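Local coordinates for glycoside hydrolase family 16 protein (Akkermansia muciniphila, PDB 6T2N), which probably acts as an endo-beta-galactosidase that cuts within O-glycan chains to initiate the breakdown of mucin in the human gut, at residues Leu199-Gly203 against Thr253-Asn257. Residues are numbered along the deposited sequence; the frame is centred on the assembly and turned at random.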
loop_
_atom_site.group_PDB
_atom_site.type_symbol
_atom_site.label_atom_id
_atom_site.label_comp_id
_atom_site.label_asym_id
_atom_site.label_seq_id
_atom_site.Cartn_x
_atom_site.Cartn_y
_atom_site.Cartn_z
ATOM N N LEU A 199 6.283 -3.846 12.223
ATOM C CA LEU A 199 5.984 -4.944 13.187
ATOM C C LEU A 199 6.633 -4.610 14.515
ATOM O O LEU A 199 7.586 -3.779 14.553
ATOM C CB LEU A 199 6.485 -6.306 12.700
ATOM C CG LEU A 199 7.971 -6.631 12.788
ATOM C CD1 LEU A 199 8.055 -8.131 12.675
ATOM C CD2 LEU A 199 8.831 -6.020 11.688
ATOM N N SER A 200 6.104 -5.173 15.576
ATOM C CA SER A 200 6.650 -4.855 16.901
ATOM C C SER A 200 7.778 -5.838 17.178
ATOM O O SER A 200 7.889 -6.871 16.523
ATOM C CB SER A 200 5.603 -4.844 17.937
ATOM O OG SER A 200 5.483 -6.130 18.493
ATOM N N PRO A 201 8.712 -5.470 18.069
ATOM C CA PRO A 201 9.914 -6.265 18.245
ATOM C C PRO A 201 9.526 -7.638 18.814
ATOM O O PRO A 201 10.009 -8.600 18.330
ATOM C CB PRO A 201 10.815 -5.392 19.122
ATOM C CG PRO A 201 9.911 -4.340 19.756
ATOM C CD PRO A 201 8.672 -4.258 18.903
ATOM N N ASP A 202 8.625 -7.689 19.781
ATOM C CA ASP A 202 8.037 -8.925 20.357
ATOM C C ASP A 202 6.529 -8.805 20.188
ATOM O O ASP A 202 6.092 -7.761 19.683
ATOM C CB ASP A 202 8.391 -8.949 21.830
ATOM C CG ASP A 202 8.305 -7.560 22.444
ATOM O OD1 ASP A 202 7.433 -6.793 22.015
ATOM O OD2 ASP A 202 9.116 -7.246 23.329
ATOM N N GLY A 203 5.706 -9.700 20.702
ATOM C CA GLY A 203 4.253 -9.398 20.607
ATOM C C GLY A 203 3.752 -8.268 21.527
ATOM O O GLY A 203 2.567 -8.039 21.504
ATOM N N THR A 253 10.354 -13.153 12.716
ATOM C CA THR A 253 9.198 -12.303 13.123
ATOM C C THR A 253 8.207 -13.113 13.975
ATOM O O THR A 253 7.010 -12.778 13.929
ATOM C CB THR A 253 8.495 -11.687 11.910
ATOM O OG1 THR A 253 7.713 -12.621 11.153
ATOM C CG2 THR A 253 9.504 -11.078 10.966
ATOM N N ASN A 254 8.670 -14.089 14.760
ATOM C CA ASN A 254 7.824 -14.775 15.769
ATOM C C ASN A 254 7.632 -13.738 16.922
ATOM O O ASN A 254 8.746 -13.074 17.409
ATOM C CB ASN A 254 8.451 -16.137 16.207
ATOM C CG ASN A 254 7.998 -17.380 15.376
ATOM O OD1 ASN A 254 6.776 -17.331 14.997
ATOM N ND2 ASN A 254 8.715 -18.114 14.785
ATOM N N TYR A 255 6.417 -13.696 17.485
ATOM C CA TYR A 255 6.155 -12.818 18.661
ATOM C C TYR A 255 6.260 -13.692 19.896
ATOM O O TYR A 255 5.873 -14.839 19.742
ATOM C CB TYR A 255 4.762 -12.165 18.631
ATOM C CG TYR A 255 4.569 -10.976 17.716
ATOM C CD1 TYR A 255 5.599 -10.096 17.426
ATOM C CD2 TYR A 255 3.317 -10.702 17.196
ATOM C CE1 TYR A 255 5.397 -8.992 16.622
ATOM C CE2 TYR A 255 3.103 -9.625 16.350
ATOM C CZ TYR A 255 4.146 -8.760 16.081
ATOM O OH TYR A 255 3.954 -7.695 15.283
ATOM N N ALA A 256 6.617 -13.100 21.043
ATOM C CA ALA A 256 6.902 -13.733 22.357
ATOM C C ALA A 256 5.687 -14.485 22.884
ATOM O O ALA A 256 4.529 -14.048 22.541
ATOM C CB ALA A 256 7.327 -12.689 23.360
ATOM N N ASN A 257 5.990 -15.534 23.703
ATOM C CA ASN A 257 5.056 -16.499 24.374
ATOM C C ASN A 257 4.413 -17.433 23.242
ATOM O O ASN A 257 4.942 -17.956 22.221
ATOM C CB ASN A 257 4.037 -15.722 25.211
ATOM C CG ASN A 257 4.767 -14.827 26.188
ATOM O OD1 ASN A 257 5.292 -15.290 27.211
ATOM N ND2 ASN A 257 4.839 -13.552 25.849
#
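The Tyr-255 ring packs against Gly-203 and Ser-200 of the loop 199-203, which bends around it. Gly-203 sits over one ring face, its CA 3.7 Å from the centroid of the Tyr-255 ring and 30° off the normal, a CH-pi contact; glycine suits the place because a side chain starting here would probably crowd Tyr-255 CB. The carbonyl O of Ser-200 comes instead to the ring edge, in plane, 3.3 Å from Tyr-255 CE1. With CG beside its own backbone N and opposite the carbonyl carbon (chi1 -78°), Tyr-255 extends its hydroxyl toward the start of the loop, where Ser-200 N donates a weak but nearly straight hydrogen bond to Tyr-255 OH (3.3 Å, 166°). That hydroxyl also hydrogen-bonds to Val-176 O, and Trp-172 meets the ring edge-to-face; tyrosine thus combines a flat packing surface with a polar tip. A phenylalanine here would probably keep much of the ring packing but leave Ser-200 N and Val-176 O without their shared hydroxyl. Beside the phenol, the side chains of Leu-199 and Thr-253 cross at about a right angle, leucine supplying a branched apolar end whose CD1 lies 3.7 Å from Thr-253 CG2; threonine can offer this methyl while its OG1 hydrogen-bonds with Asn-261 ND2. The arrangement is aromatic loop-to-loop packing at the margin of the family 16 beta-jelly-roll sandwich, joining loop 199-210 to the connection between its two sheets.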